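Local coordinates for Ras GTPase-activating-like protein IQGAP2 (Homo sapiens, PDB 5CJP), which probably binds the GTP-loaded forms of Rho-family GTPases such as Cdc42 through a RasGAP-like helical domain, without stimulating GTP hydrolysis, at residues 73-76 and 77-81; 211-214 and 215-219; 251-255 and 256-260. One frame throughout, in Å; residues are numbered along the deposited sequence.

Contact 1: 73-76 and 77-81; sequences EEEI and KSKVD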
loop_
_atom_site.group_PDB
_atom_site.type_symbol
_atom_site.label_atom_id
_atom_site.label_comp_id
_atom_site.label_asym_id
_atom_site.label_seq_id
_atom_site.Cartn_x
_atom_site.Cartn_y
_atom_site.Cartn_z
ATOM N N GLU E 73 -22.396 26.735 -13.188
ATOM C CA GLU E 73 -22.989 27.927 -13.801
ATOM C C GLU E 73 -22.372 28.127 -15.176
ATOM O O GLU E 73 -23.027 28.595 -16.103
ATOM C CB GLU E 73 -22.760 29.164 -12.932
ATOM C CG GLU E 73 -23.381 29.051 -11.556
ATOM C CD GLU E 73 -22.972 30.178 -10.644
ATOM O OE1 GLU E 73 -21.784 30.567 -10.665
ATOM O OE2 GLU E 73 -23.839 30.666 -9.893
ATOM N N GLU E 74 -21.104 27.760 -15.304
ATOM C CA GLU E 74 -20.401 27.877 -16.571
ATOM C C GLU E 74 -21.175 27.027 -17.574
ATOM O O GLU E 74 -21.503 27.469 -18.673
ATOM C CB GLU E 74 -18.978 27.337 -16.429
ATOM C CG GLU E 74 -18.061 27.678 -17.578
ATOM C CD GLU E 74 -17.539 29.095 -17.497
ATOM O OE1 GLU E 74 -17.599 29.808 -18.521
ATOM O OE2 GLU E 74 -17.060 29.493 -16.413
ATOM N N GLU E 75 -21.471 25.800 -17.169
ATOM C CA GLU E 75 -22.197 24.839 -17.990
ATOM C C GLU E 75 -23.574 25.347 -18.412
ATOM O O GLU E 75 -23.939 25.299 -19.592
ATOM C CB GLU E 75 -22.360 23.541 -17.204
ATOM C CG GLU E 75 -23.147 22.438 -17.896
ATOM C CD GLU E 75 -22.341 21.723 -18.962
ATOM O OE1 GLU E 75 -21.109 21.898 -18.965
ATOM O OE2 GLU E 75 -22.932 20.979 -19.783
ATOM N N ILE E 76 -24.339 25.812 -17.430
ATOM C CA ILE E 76 -25.680 26.319 -17.673
ATOM C C ILE E 76 -25.699 27.483 -18.656
ATOM O O ILE E 76 -26.286 27.369 -19.740
ATOM C CB ILE E 76 -26.346 26.720 -16.361
ATOM C CG1 ILE E 76 -26.593 25.465 -15.530
ATOM C CG2 ILE E 76 -27.645 27.428 -16.620
ATOM C CD1 ILE E 76 -26.700 25.738 -14.062
ATOM N N LYS E 77 -25.067 28.599 -18.303
ATOM C CA LYS E 77 -25.045 29.724 -19.226
ATOM C C LYS E 77 -23.949 29.530 -20.259
ATOM O O LYS E 77 -22.965 30.256 -20.255
ATOM C CB LYS E 77 -24.804 31.045 -18.495
ATOM C CG LYS E 77 -24.973 32.248 -19.419
ATOM C CD LYS E 77 -24.526 33.551 -18.784
ATOM C CE LYS E 77 -24.636 34.695 -19.784
ATOM N NZ LYS E 77 -24.073 35.968 -19.254
ATOM N N SER E 78 -24.128 28.552 -21.140
ATOM C CA SER E 78 -23.139 28.248 -22.167
ATOM C C SER E 78 -23.522 27.019 -22.987
ATOM O O SER E 78 -23.180 26.913 -24.157
ATOM C CB SER E 78 -21.776 28.010 -21.524
ATOM O OG SER E 78 -20.854 27.501 -22.470
ATOM N N LYS E 79 -24.222 26.085 -22.362
ATOM C CA LYS E 79 -24.639 24.881 -23.059
ATOM C C LYS E 79 -26.106 24.570 -22.797
ATOM O O LYS E 79 -26.663 23.657 -23.397
ATOM C CB LYS E 79 -23.788 23.684 -22.631
ATOM C CG LYS E 79 -22.339 23.720 -23.088
ATOM C CD LYS E 79 -21.722 22.367 -22.823
ATOM C CE LYS E 79 -20.346 22.220 -23.426
ATOM N NZ LYS E 79 -19.851 20.834 -23.182
ATOM N N VAL E 80 -26.735 25.315 -21.895
ATOM C CA VAL E 80 -28.136 25.056 -21.611
ATOM C C VAL E 80 -29.006 26.101 -22.297
ATOM O O VAL E 80 -28.911 27.291 -22.012
ATOM C CB VAL E 80 -28.411 25.024 -20.090
ATOM C CG1 VAL E 80 -29.886 24.761 -19.829
ATOM C CG2 VAL E 80 -27.589 23.921 -19.450
ATOM N N ASP E 81 -29.851 25.632 -23.210
ATOM C CA ASP E 81 -30.726 26.500 -23.980
ATOM C C ASP E 81 -32.210 26.412 -23.659
ATOM O O ASP E 81 -32.923 27.406 -23.773
ATOM C CB ASP E 81 -30.524 26.212 -25.460
ATOM C CG ASP E 81 -29.125 26.536 -25.922
ATOM O OD1 ASP E 81 -28.600 25.805 -26.791
ATOM O OD2 ASP E 81 -28.558 27.532 -25.421
#
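The carbonyl oxygen of Ile76 is gripped from more than one direction. Val80 N donates to Ile76 O at 3.0 Å in an ordinary i+4 bond, and Ser78 N adds a weak bond to the same Ile76 O, closing an inverse gamma turn centred on Lys77. A third donor, Lys216 NZ, arrives from helix 200-216, so this one acceptor serves both its own chain end and the neighbouring helix. The last turn is otherwise held by Lys77 N on Glu73 O at 3.0 Å and by Lys79 N on Glu75 O at 2.9 Å.

On the outer side, Glu75 starts anti to its backbone nitrogen (chi1 178°) and then bends at chi2 (77°), which swings the carboxylate across the methylene chain of Lys79. OE2 of Glu75 lies 3.6 Å from CD of Lys79, whereas OE1 of Glu75 stays 4.5 Å from Lys79 NZ, a loose charge pairing short of a salt bridge. With an alanine in place of Glu75, Lys79 would probably lose this nearby opposite charge and the carboxylate that lies against its CD.

On the buried side, where the chain leaves the helix, CG2 of Val80 rests 3.5 Å from CA of Ile76. Ile76 also packs on Ser212 and Ile213 of helix 200-216, while Ile76 and Val80 together meet Ile86 of helix 85-88, so that the end of helix 58-79 packs on both helices.

Contact 2: 211-214 and 215-219; sequences NSIH and EKFPD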
loop_
_atom_site.group_PDB
_atom_site.type_symbol
_atom_site.label_atom_id
_atom_site.label_comp_id
_atom_site.label_asym_id
_atom_site.label_seq_id
_atom_site.Cartn_x
_atom_site.Cartn_y
_atom_site.Cartn_z
ATOM N N ASN E 211 -31.101 27.651 -8.353
ATOM C CA ASN E 211 -31.065 29.101 -8.478
ATOM C C ASN E 211 -30.420 29.568 -9.761
ATOM O O ASN E 211 -30.594 30.712 -10.164
ATOM C CB ASN E 211 -30.327 29.727 -7.294
ATOM C CG ASN E 211 -30.952 29.357 -5.958
ATOM O OD1 ASN E 211 -32.114 28.940 -5.896
ATOM N ND2 ASN E 211 -30.187 29.518 -4.880
ATOM N N SER E 212 -29.678 28.682 -10.405
ATOM C CA SER E 212 -28.993 29.033 -11.635
ATOM C C SER E 212 -29.929 28.859 -12.823
ATOM O O SER E 212 -30.025 29.754 -13.687
ATOM C CB SER E 212 -27.764 28.158 -11.795
ATOM O OG SER E 212 -26.979 28.607 -12.873
ATOM N N ILE E 213 -30.613 27.712 -12.876
ATOM C CA ILE E 213 -31.565 27.470 -13.969
ATOM C C ILE E 213 -32.655 28.527 -13.906
ATOM O O ILE E 213 -33.074 29.045 -14.935
ATOM C CB ILE E 213 -32.208 26.054 -13.904
ATOM C CG1 ILE E 213 -31.228 25.030 -14.452
ATOM C CG2 ILE E 213 -33.433 25.968 -14.707
ATOM C CD1 ILE E 213 -29.984 25.130 -13.797
ATOM N N HIS E 214 -33.093 28.860 -12.697
ATOM C CA HIS E 214 -34.131 29.865 -12.514
ATOM C C HIS E 214 -33.646 31.223 -12.969
ATOM O O HIS E 214 -34.411 32.011 -13.508
ATOM C CB HIS E 214 -34.541 29.963 -11.043
ATOM C CG HIS E 214 -35.533 31.054 -10.759
ATOM N ND1 HIS E 214 -35.712 31.592 -9.502
ATOM C CD2 HIS E 214 -36.401 31.705 -11.570
ATOM C CE1 HIS E 214 -36.642 32.528 -9.552
ATOM N NE2 HIS E 214 -37.078 32.618 -10.794
ATOM N N GLU E 215 -32.376 31.514 -12.737
ATOM C CA GLU E 215 -31.838 32.802 -13.141
ATOM C C GLU E 215 -31.869 32.953 -14.662
ATOM O O GLU E 215 -32.140 34.039 -15.168
ATOM C CB GLU E 215 -30.401 32.963 -12.640
ATOM C CG GLU E 215 -29.808 34.345 -12.897
ATOM C CD GLU E 215 -28.292 34.327 -13.044
ATOM O OE1 GLU E 215 -27.694 35.418 -13.186
ATOM O OE2 GLU E 215 -27.703 33.224 -13.026
ATOM N N LYS E 216 -31.602 31.861 -15.379
ATOM C CA LYS E 216 -31.573 31.879 -16.840
ATOM C C LYS E 216 -32.933 31.631 -17.492
ATOM O O LYS E 216 -33.202 32.128 -18.580
ATOM C CB LYS E 216 -30.565 30.851 -17.367
ATOM C CG LYS E 216 -30.409 30.861 -18.888
ATOM C CD LYS E 216 -29.256 29.980 -19.352
ATOM C CE LYS E 216 -29.023 30.114 -20.842
ATOM N NZ LYS E 216 -27.755 29.469 -21.313
ATOM N N PHE E 217 -33.780 30.853 -16.834
ATOM C CA PHE E 217 -35.107 30.566 -17.358
ATOM C C PHE E 217 -36.181 30.973 -16.345
ATOM O O PHE E 217 -36.797 30.127 -15.701
ATOM C CB PHE E 217 -35.237 29.080 -17.674
ATOM C CG PHE E 217 -34.183 28.558 -18.609
ATOM C CD1 PHE E 217 -32.933 28.166 -18.130
ATOM C CD2 PHE E 217 -34.445 28.436 -19.970
ATOM C CE1 PHE E 217 -31.969 27.659 -18.987
ATOM C CE2 PHE E 217 -33.486 27.930 -20.841
ATOM C CZ PHE E 217 -32.243 27.539 -20.346
ATOM N N PRO E 218 -36.429 32.285 -16.204
ATOM C CA PRO E 218 -37.431 32.797 -15.259
ATOM C C PRO E 218 -38.817 32.206 -15.467
ATOM O O PRO E 218 -39.630 32.175 -14.546
ATOM C CB PRO E 218 -37.403 34.303 -15.508
ATOM C CG PRO E 218 -35.988 34.541 -15.955
ATOM C CD PRO E 218 -35.767 33.395 -16.911
ATOM N N ASP E 219 -39.084 31.731 -16.675
ATOM C CA ASP E 219 -40.377 31.136 -16.997
ATOM C C ASP E 219 -40.511 29.688 -16.584
ATOM O O ASP E 219 -41.487 29.035 -16.922
ATOM C CB ASP E 219 -40.655 31.217 -18.490
ATOM C CG ASP E 219 -40.821 32.616 -18.951
ATOM O OD1 ASP E 219 -41.029 33.492 -18.087
ATOM O OD2 ASP E 219 -40.752 32.837 -20.175
#
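Ile213 and Phe217, four residues apart at the end of a helix, set their side chains obliquely to one another, with CG2 of Ile213 4.1 Å from CD1 of Phe217. Phe217 has its ring carbon CG beside the backbone nitrogen (chi1 -55°), and this rotation turns the ring to the side of the Ile213 carbonyl, away from the course of Pro218. The ring consequently presents an edge to the carbonyl of Ile213, whose O lies in the ring plane, 3.3 Å from CD1 of Phe217. The same oxygen accepts the backbone N-H of Phe217 at 2.7 Å and a weak second bond from Lys216 N, so main chain and ring edge converge on one carbonyl.

His214 is turned another way. Its CG stands anti to the backbone nitrogen (chi1 176°), which brings the edge of the imidazole alongside the next bend, with CD2 of His214 4.0 Å from CA of Pro218. Pro218 has no N-H to offer the carbonyl of His214, and a long CA-H...O contact, 3.6 Å from Pro218 CA to His214 O, lies where the next helical bond would have been. The extended chain of Lys216 carries its ammonium group away from these residues, and its NZ bonds to Val80 O, just beyond the end of helix 58-79; the negative pole expected at that helix end would probably suit the ammonium charge.

Ile213 also packs on Leu225 and Ile228 of helix 222-243, and Phe217 on Val80 and Val83. This is the C-terminal end of a helix followed by a proline, which has no N-H to continue the i+4 bonds: Phe217 is the first residue to leave helical geometry, and helix 200-216 stops there within the all-helical RasGAP-type domain.

Contact 3: 251-255 and 256-260; sequences IDMTA and GGQIN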
loop_
_atom_site.group_PDB
_atom_site.type_symbol
_atom_site.label_atom_id
_atom_site.label_comp_id
_atom_site.label_asym_id
_atom_site.label_seq_id
_atom_site.Cartn_x
_atom_site.Cartn_y
_atom_site.Cartn_z
ATOM N N ILE E 251 -24.197 -2.422 1.235
ATOM C CA ILE E 251 -24.203 -3.647 2.024
ATOM C C ILE E 251 -22.908 -4.410 1.822
ATOM O O ILE E 251 -22.524 -4.746 0.701
ATOM C CB ILE E 251 -25.387 -4.590 1.666
ATOM C CG1 ILE E 251 -25.289 -5.019 0.198
ATOM C CG2 ILE E 251 -26.720 -3.910 1.988
ATOM C CD1 ILE E 251 -26.239 -6.125 -0.187
ATOM N N ASP E 252 -22.231 -4.655 2.931
ATOM C CA ASP E 252 -20.972 -5.375 2.934
ATOM C C ASP E 252 -21.167 -6.706 2.210
ATOM O O ASP E 252 -22.086 -7.461 2.520
ATOM C CB ASP E 252 -20.541 -5.548 4.397
ATOM C CG ASP E 252 -19.557 -6.666 4.597
ATOM O OD1 ASP E 252 -19.918 -7.826 4.316
ATOM O OD2 ASP E 252 -18.430 -6.383 5.057
ATOM N N MET E 253 -20.317 -6.978 1.227
ATOM C CA MET E 253 -20.414 -8.213 0.459
ATOM C C MET E 253 -19.374 -9.238 0.896
ATOM O O MET E 253 -18.258 -9.265 0.376
ATOM C CB MET E 253 -20.260 -7.924 -1.036
ATOM C CG MET E 253 -21.432 -7.163 -1.648
ATOM S SD MET E 253 -22.992 -8.104 -1.591
ATOM C CE MET E 253 -22.913 -8.977 -3.163
ATOM N N THR E 254 -19.755 -10.076 1.856
ATOM C CA THR E 254 -18.872 -11.117 2.372
ATOM C C THR E 254 -18.709 -12.203 1.322
ATOM O O THR E 254 -19.694 -12.714 0.785
ATOM C CB THR E 254 -19.439 -11.758 3.660
ATOM O OG1 THR E 254 -20.805 -12.138 3.448
ATOM C CG2 THR E 254 -19.347 -10.789 4.825
ATOM N N ALA E 255 -17.456 -12.544 1.032
ATOM C CA ALA E 255 -17.125 -13.564 0.043
ATOM C C ALA E 255 -18.142 -14.700 0.039
ATOM O O ALA E 255 -18.147 -15.547 0.931
ATOM C CB ALA E 255 -15.729 -14.117 0.311
ATOM N N GLY E 256 -19.003 -14.704 -0.972
ATOM C CA GLY E 256 -20.013 -15.738 -1.078
ATOM C C GLY E 256 -20.731 -15.665 -2.408
ATOM O O GLY E 256 -20.343 -16.327 -3.373
ATOM N N GLY E 257 -21.783 -14.854 -2.462
ATOM C CA GLY E 257 -22.543 -14.710 -3.689
ATOM C C GLY E 257 -23.097 -13.311 -3.862
ATOM O O GLY E 257 -23.300 -12.588 -2.886
ATOM N N GLN E 258 -23.346 -12.931 -5.110
ATOM C CA GLN E 258 -23.878 -11.613 -5.408
ATOM C C GLN E 258 -25.403 -11.665 -5.453
ATOM O O GLN E 258 -26.004 -12.726 -5.312
ATOM C CB GLN E 258 -23.306 -11.124 -6.744
ATOM C CG GLN E 258 -23.581 -9.660 -7.072
ATOM C CD GLN E 258 -24.751 -9.470 -8.029
ATOM O OE1 GLN E 258 -25.125 -8.342 -8.355
ATOM N NE2 GLN E 258 -25.328 -10.576 -8.488
ATOM N N ILE E 259 -26.028 -10.513 -5.638
ATOM C CA ILE E 259 -27.482 -10.411 -5.699
ATOM C C ILE E 259 -28.137 -11.339 -6.731
ATOM O O ILE E 259 -27.645 -11.481 -7.848
ATOM C CB ILE E 259 -27.850 -8.949 -5.991
ATOM C CG1 ILE E 259 -27.507 -8.126 -4.749
ATOM C CG2 ILE E 259 -29.289 -8.820 -6.516
ATOM C CD1 ILE E 259 -27.640 -6.702 -4.974
ATOM N N ASN E 260 -29.251 -11.962 -6.349
ATOM C CA ASN E 260 -29.998 -12.860 -7.234
ATOM C C ASN E 260 -30.782 -12.015 -8.215
ATOM O O ASN E 260 -30.994 -10.828 -7.993
ATOM C CB ASN E 260 -31.020 -13.700 -6.457
ATOM C CG ASN E 260 -30.400 -14.480 -5.328
ATOM O OD1 ASN E 260 -29.553 -15.341 -5.545
ATOM N ND2 ASN E 260 -30.826 -14.188 -4.106
#
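The methyl CE of Met253 makes the chief approach here, reaching across the loop to the chain that returns after the bend through Thr254, Ala255 and Gly256. It lies 3.6 Å from Gly257 O and equally 3.6 Å from CA of Gln258, and a little farther, 4.0 Å, from CG of Gln258. Two successive bends put it there: chi2 (-64°) and chi3 (-90°) fold the thioether into a hook toward Gly257 and Gln258.

The next shell fixes the partners. Met253 also packs on Asp246, and the amide of Gln258, curled by its own bend at chi2, is held through OE1 by NH1 of Arg264 on the following helix. Further along, Asn260 occupies the N-cap position of helix 261-278, although its side chain makes no capping bond; its backbone N bonds to OE1 of Gln263, while Ile259 is buried against Pro245 and Asp246. Gln258 additionally packs on a basic side chain of another protein's chain.

Between the two arms themselves the contact is van der Waals in character, without backbone pairing, which suggests that the loop's shape probably depends in large part on bonds and packing made beyond it.

Overall arrangement
Followed from the N terminus, the three contacts stand in series, and none nests within or crosses another. Each is local, joining consecutive residues: contact 1 finishes helix 58-79, contact 2 finishes helix 200-216, and contact 3 bends the loop between helix 222-243 and helix 261-278. Distant in sequence, contacts 1 and 2 nevertheless meet in space, their centres about 11 Å apart, so that two helix ends are joined on one side of the chain. Contact 3 lies on the opposite side of the chain's centre, its centre about 42 Å and 44 Å from those of contacts 1 and 2. The example illustrates how helix termini and loops are shaped locally, then assembled by tertiary packing.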